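Local coordinates for YueI protein (Bacillus subtilis, PDB 2OHW) that is of unknown function, a bacterial protein of the DUF1694 family folded as a single chain with helices around a four-stranded mixed sheet, at residues 9-14 / 26-31; 68-73 / 96-101. All coordinates share one frame; numbering follows the deposited sequence.

Interaction 1. Residues 9-14 / 26-31; sequences LYLQQG and RHLFLG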
loop_
_atom_site.group_PDB
_atom_site.type_symbol
_atom_site.label_atom_id
_atom_site.label_comp_id
_atom_site.label_asym_id
_atom_site.label_seq_id
_atom_site.Cartn_x
_atom_site.Cartn_y
_atom_site.Cartn_z
ATOM N N LEU A 9 -11.070 4.646 -12.076
ATOM C CA LEU A 9 -11.175 3.358 -12.725
ATOM C C LEU A 9 -9.931 2.531 -12.421
ATOM O O LEU A 9 -10.037 1.344 -12.105
ATOM C CB LEU A 9 -11.390 3.485 -14.242
ATOM C CG LEU A 9 -11.774 2.142 -14.893
ATOM C CD1 LEU A 9 -13.095 1.594 -14.342
ATOM C CD2 LEU A 9 -11.841 2.219 -16.408
ATOM N N TYR A 10 -8.767 3.166 -12.485
ATOM C CA TYR A 10 -7.503 2.498 -12.120
ATOM C C TYR A 10 -7.588 1.907 -10.722
ATOM O O TYR A 10 -7.233 0.744 -10.497
ATOM C CB TYR A 10 -6.367 3.512 -12.195
ATOM C CG TYR A 10 -5.001 3.013 -11.817
ATOM C CD1 TYR A 10 -4.210 2.334 -12.743
ATOM C CD2 TYR A 10 -4.456 3.292 -10.566
ATOM C CE1 TYR A 10 -2.935 1.897 -12.410
ATOM C CE2 TYR A 10 -3.182 2.859 -10.228
ATOM C CZ TYR A 10 -2.417 2.179 -11.162
ATOM O OH TYR A 10 -1.125 1.778 -10.852
ATOM N N LEU A 11 -8.069 2.706 -9.781
ATOM C CA LEU A 11 -8.275 2.211 -8.410
ATOM C C LEU A 11 -9.315 1.089 -8.311
ATOM O O LEU A 11 -9.064 0.047 -7.701
ATOM C CB LEU A 11 -8.652 3.360 -7.477
ATOM C CG LEU A 11 -7.611 4.473 -7.313
ATOM C CD1 LEU A 11 -8.245 5.615 -6.573
ATOM C CD2 LEU A 11 -6.409 3.930 -6.521
ATOM N N GLN A 12 -10.469 1.276 -8.941
ATOM C CA GLN A 12 -11.559 0.305 -8.819
ATOM C C GLN A 12 -11.122 -1.057 -9.340
ATOM O O GLN A 12 -11.486 -2.097 -8.768
ATOM C CB GLN A 12 -12.782 0.824 -9.586
ATOM C CG GLN A 12 -13.952 -0.145 -9.741
ATOM C CD GLN A 12 -15.099 0.531 -10.452
ATOM O OE1 GLN A 12 -15.686 1.481 -9.928
ATOM N NE2 GLN A 12 -15.398 0.072 -11.656
ATOM N N GLN A 13 -10.311 -1.046 -10.395
ATOM C CA GLN A 13 -9.881 -2.292 -11.030
ATOM C C GLN A 13 -8.615 -2.916 -10.458
ATOM O O GLN A 13 -8.159 -3.933 -10.952
ATOM C CB GLN A 13 -9.748 -2.096 -12.531
ATOM C CG GLN A 13 -11.076 -1.791 -13.181
ATOM C CD GLN A 13 -11.047 -2.010 -14.662
ATOM O OE1 GLN A 13 -9.999 -1.885 -15.304
ATOM N NE2 GLN A 13 -12.216 -2.307 -15.229
ATOM N N GLY A 14 -8.049 -2.313 -9.421
ATOM C CA GLY A 14 -6.951 -2.950 -8.688
ATOM C C GLY A 14 -5.550 -2.469 -8.990
ATOM O O GLY A 14 -4.578 -3.120 -8.601
ATOM N N ARG A 26 3.765 8.527 -7.206
ATOM C CA ARG A 26 4.274 8.812 -5.872
ATOM C C ARG A 26 3.186 9.370 -4.972
ATOM O O ARG A 26 3.126 9.047 -3.784
ATOM C CB ARG A 26 5.463 9.770 -5.932
ATOM C CG ARG A 26 6.684 9.181 -6.625
ATOM C CD ARG A 26 7.921 10.025 -6.345
ATOM N NE ARG A 26 9.012 9.680 -7.242
ATOM C CZ ARG A 26 9.884 8.702 -7.027
ATOM N NH1 ARG A 26 9.798 7.944 -5.935
ATOM N NH2 ARG A 26 10.846 8.475 -7.914
ATOM N N HIS A 27 2.318 10.202 -5.541
ATOM C CA HIS A 27 1.221 10.770 -4.766
ATOM C C HIS A 27 0.168 9.739 -4.352
ATOM O O HIS A 27 -0.507 9.931 -3.342
ATOM C CB HIS A 27 0.580 11.944 -5.503
ATOM C CG HIS A 27 1.503 13.112 -5.693
ATOM N ND1 HIS A 27 1.592 13.806 -6.880
ATOM C CD2 HIS A 27 2.375 13.707 -4.843
ATOM C CE1 HIS A 27 2.477 14.780 -6.753
ATOM N NE2 HIS A 27 2.969 14.740 -5.527
ATOM N N LEU A 28 0.025 8.660 -5.126
ATOM C CA LEU A 28 -0.878 7.559 -4.756
ATOM C C LEU A 28 -0.214 6.575 -3.775
ATOM O O LEU A 28 -0.815 6.194 -2.757
ATOM C CB LEU A 28 -1.386 6.813 -5.994
ATOM C CG LEU A 28 -2.265 5.569 -5.741
ATOM C CD1 LEU A 28 -3.531 5.865 -4.967
ATOM C CD2 LEU A 28 -2.618 4.902 -7.071
ATOM N N PHE A 29 1.010 6.159 -4.106
ATOM C CA PHE A 29 1.678 5.063 -3.409
ATOM C C PHE A 29 2.613 5.472 -2.268
ATOM O O PHE A 29 3.642 4.819 -2.022
ATOM C CB PHE A 29 2.397 4.162 -4.420
ATOM C CG PHE A 29 1.456 3.456 -5.370
ATOM C CD1 PHE A 29 0.652 2.411 -4.918
ATOM C CD2 PHE A 29 1.392 3.823 -6.703
ATOM C CE1 PHE A 29 -0.224 1.759 -5.800
ATOM C CE2 PHE A 29 0.534 3.169 -7.590
ATOM C CZ PHE A 29 -0.279 2.145 -7.137
ATOM N N LEU A 30 2.235 6.542 -1.565
ATOM C CA LEU A 30 2.963 6.988 -0.364
ATOM C C LEU A 30 4.440 7.247 -0.650
ATOM O O LEU A 30 5.311 6.984 0.190
ATOM C CB LEU A 30 2.798 5.976 0.785
ATOM C CG LEU A 30 1.365 5.755 1.280
ATOM C CD1 LEU A 30 1.311 4.610 2.301
ATOM C CD2 LEU A 30 0.803 7.032 1.876
ATOM N N GLY A 31 4.695 7.779 -1.843
ATOM C CA GLY A 31 6.037 8.189 -2.255
ATOM C C GLY A 31 6.739 7.216 -3.179
ATOM O O GLY A 31 7.762 7.572 -3.769
#
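Y10 and L28 both carry CG anti to the backbone N (chi1 178° and 176°), which sends the tyrosine ring and the leucine methyls out from their helices toward each other. There CE2 of Y10 meets CD2 of L28 at 3.8 Å. The methyl lies near the plane of the tyrosine ring, so it touches the rim and not a face. The next residue, L11, brings its branch alongside L28: CD2 of L11 is 3.8 Å from CD1 of L28, and the two side chains run antiparallel past one another. CD2 of L28 thus touches both Y10 and L11, while CD1 meets L11. F29, the first residue beyond helix 22-28 to leave helical geometry, adds its ring; its CZ stands 3.8 Å from OH of Y10, with the oxygen in the ring plane, an edge approach. CD2 of L28 sits over one face of the F29 ring, offset toward its rim. The backbones stay well apart, L11 CA and L28 CA being 9.8 Å distant, so side chains alone bridge the two segments. Helix 5-12 ends in a Schellman motif at G14, whose N binds O of L11 at 3.1 Å. Beyond the pair, L28 and F29 both reach L104 of strand 104-110, so the sheet borders the helix-helix contact on the side of L28 and F29. The hydroxyl of Y10 hydrogen-bonds to the carbonyl O of G17, which satisfies its polar end beside a hydrocarbon edge. Cohesion across these segments therefore rests on apolar burial, with the tyrosine hydroxyl paired to backbone outside it.

Interaction 2. Residues 68-73 / 96-101; sequences LINGEL and SDLQFH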
loop_
_atom_site.group_PDB
_atom_site.type_symbol
_atom_site.label_atom_id
_atom_site.label_comp_id
_atom_site.label_asym_id
_atom_site.label_seq_id
_atom_site.Cartn_x
_atom_site.Cartn_y
_atom_site.Cartn_z
ATOM N N LEU A 68 5.527 1.111 4.132
ATOM C CA LEU A 68 5.118 2.514 4.144
ATOM C C LEU A 68 3.697 2.596 4.713
ATOM O O LEU A 68 2.813 1.829 4.287
ATOM C CB LEU A 68 5.122 3.083 2.728
ATOM C CG LEU A 68 6.452 3.004 1.948
ATOM C CD1 LEU A 68 6.291 3.596 0.553
ATOM C CD2 LEU A 68 7.560 3.733 2.702
ATOM N N ILE A 69 3.493 3.512 5.669
ATOM C CA ILE A 69 2.223 3.638 6.390
ATOM C C ILE A 69 1.732 5.068 6.238
ATOM O O ILE A 69 2.486 6.018 6.455
ATOM C CB ILE A 69 2.425 3.334 7.874
ATOM C CG1 ILE A 69 2.865 1.887 8.065
ATOM C CG2 ILE A 69 1.149 3.615 8.674
ATOM C CD1 ILE A 69 3.583 1.662 9.395
ATOM N N ASN A 70 0.463 5.223 5.884
ATOM C CA ASN A 70 -0.166 6.517 5.770
ATOM C C ASN A 70 -0.352 7.157 7.146
ATOM O O ASN A 70 -1.116 6.649 7.959
ATOM C CB ASN A 70 -1.536 6.330 5.108
ATOM C CG ASN A 70 -2.180 7.623 4.722
ATOM O OD1 ASN A 70 -1.988 8.648 5.384
ATOM N ND2 ASN A 70 -2.976 7.589 3.657
ATOM N N GLY A 71 0.330 8.280 7.389
ATOM C CA GLY A 71 0.272 8.994 8.668
ATOM C C GLY A 71 -1.091 9.559 9.036
ATOM O O GLY A 71 -1.277 10.016 10.173
ATOM N N GLU A 72 -2.055 9.531 8.111
ATOM C CA GLU A 72 -3.416 9.942 8.483
ATOM C C GLU A 72 -4.070 8.952 9.444
ATOM O O GLU A 72 -5.032 9.301 10.147
ATOM C CB GLU A 72 -4.308 10.088 7.257
ATOM C CG GLU A 72 -3.742 11.038 6.240
ATOM C CD GLU A 72 -4.670 12.158 5.902
ATOM O OE1 GLU A 72 -5.905 11.991 6.000
ATOM O OE2 GLU A 72 -4.152 13.228 5.528
ATOM N N LEU A 73 -3.577 7.707 9.426
ATOM C CA LEU A 73 -4.068 6.647 10.293
ATOM C C LEU A 73 -3.527 6.810 11.711
ATOM O O LEU A 73 -2.412 7.277 11.898
ATOM C CB LEU A 73 -3.622 5.285 9.746
ATOM C CG LEU A 73 -4.238 4.865 8.410
ATOM C CD1 LEU A 73 -3.489 3.632 7.905
ATOM C CD2 LEU A 73 -5.709 4.564 8.608
ATOM N N SER A 96 4.311 11.173 6.315
ATOM C CA SER A 96 3.629 12.316 6.955
ATOM C C SER A 96 3.482 13.551 6.070
ATOM O O SER A 96 2.616 14.396 6.323
ATOM C CB SER A 96 4.330 12.712 8.258
ATOM O OG SER A 96 5.691 13.064 8.038
ATOM N N ASP A 97 4.319 13.667 5.046
ATOM C CA ASP A 97 4.211 14.778 4.106
ATOM C C ASP A 97 3.318 14.388 2.935
ATOM O O ASP A 97 3.810 13.919 1.910
ATOM C CB ASP A 97 5.596 15.205 3.590
ATOM C CG ASP A 97 5.530 16.440 2.691
ATOM O OD1 ASP A 97 4.622 17.274 2.899
ATOM O OD2 ASP A 97 6.373 16.578 1.773
ATOM N N LEU A 98 2.010 14.580 3.090
ATOM C CA LEU A 98 1.064 14.329 2.004
ATOM C C LEU A 98 0.493 15.620 1.421
ATOM O O LEU A 98 -0.084 16.433 2.137
ATOM C CB LEU A 98 -0.077 13.416 2.462
ATOM C CG LEU A 98 0.292 12.089 3.149
ATOM C CD1 LEU A 98 -0.956 11.284 3.473
ATOM C CD2 LEU A 98 1.241 11.267 2.291
ATOM N N GLN A 99 0.697 15.795 0.119
ATOM C CA GLN A 99 0.111 16.872 -0.664
ATOM C C GLN A 99 -1.267 16.481 -1.140
ATOM O O GLN A 99 -2.135 17.340 -1.299
ATOM C CB GLN A 99 0.939 17.121 -1.913
ATOM C CG GLN A 99 2.285 17.703 -1.668
ATOM C CD GLN A 99 3.168 17.607 -2.892
ATOM O OE1 GLN A 99 4.101 16.802 -2.933
ATOM N NE2 GLN A 99 2.861 18.406 -3.908
ATOM N N PHE A 100 -1.431 15.179 -1.389
ATOM C CA PHE A 100 -2.626 14.576 -1.974
ATOM C C PHE A 100 -3.207 13.576 -0.984
ATOM O O PHE A 100 -2.470 12.807 -0.349
ATOM C CB PHE A 100 -2.235 13.871 -3.287
ATOM C CG PHE A 100 -3.322 13.006 -3.899
ATOM C CD1 PHE A 100 -4.473 13.575 -4.438
ATOM C CD2 PHE A 100 -3.155 11.618 -3.991
ATOM C CE1 PHE A 100 -5.464 12.777 -5.025
ATOM C CE2 PHE A 100 -4.138 10.814 -4.577
ATOM C CZ PHE A 100 -5.294 11.395 -5.091
ATOM N N HIS A 101 -4.525 13.613 -0.825
ATOM C CA HIS A 101 -5.203 12.608 -0.033
ATOM C C HIS A 101 -5.100 11.349 -0.871
ATOM O O HIS A 101 -5.451 11.361 -2.048
ATOM C CB HIS A 101 -6.667 12.988 0.202
ATOM C CG HIS A 101 -7.236 12.470 1.487
ATOM N ND1 HIS A 101 -6.949 11.216 1.982
ATOM C CD2 HIS A 101 -8.091 13.036 2.372
ATOM C CE1 HIS A 101 -7.594 11.038 3.122
ATOM N NE2 HIS A 101 -8.293 12.127 3.384
#
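N70 and L98 form the close part of this contact: OD1 of N70 lies 3.4 Å from CD1 of L98, the amide and the leucine branch crossing at a slant. The same methyl also meets CG of E72 at 3.9 Å, so L98 is set against the side chains of N70 and E72. OD1 of N70 is directed forward along the chain and accepts from N of E72 at 2.9 Å, an Asx turn; the N-H...O angle of 164° is nearly straight, although the donor is tilted 30° from the carbonyl plane. A type I turn from N70 to L73, closed by N of L73 to O of N70, bends the same residues. The inner amide is tied further, since ND2 of N70 bonds to O of L104. Replacing N70 by alanine removes the amide, which would probably leave N of E72 and O of L104 without their side-chain partners and open a gap beside the L98 methyl. The outer part is looser and belongs to exposed residues. E72 bends at chi2 and carries its carboxylate over one face of the H101 imidazole, with the planes 52° apart; OE1 of E72 is 3.5 Å from both CE1 and NE2 of H101, a contact without a hydrogen bond. In the fold, the contact joins the end of strand 65-70 to the loop that links strands 92-95 and 104-110. Strand 65-70 lies between those two strands in the sheet, while K43 of helix 43-46 touches N70 and E72, and Q99 and F100 lean on H27 of helix 22-28.

Overall arrangement
Interactions 1 and 2 follow one another along the chain, and their centres lie about 13 Å apart. They meet through the end of helix 22-28 and the residues after it: O of H27 approaches CD2 of F100 at 3.2 Å, and CD1 of L30 comes within 3.7 Å of N of N70. L30 also reaches L68, so segment 26-31 packs against helix 5-12 and also against strand 65-70 and the 96-101 loop. Interaction 1 is buried and apolar, whereas interaction 2 runs from a buried asparagine out to exposed residues. L104 borders both, touched by L28 and F29 in interaction 1 and accepting from ND2 of N70 through its carbonyl in interaction 2.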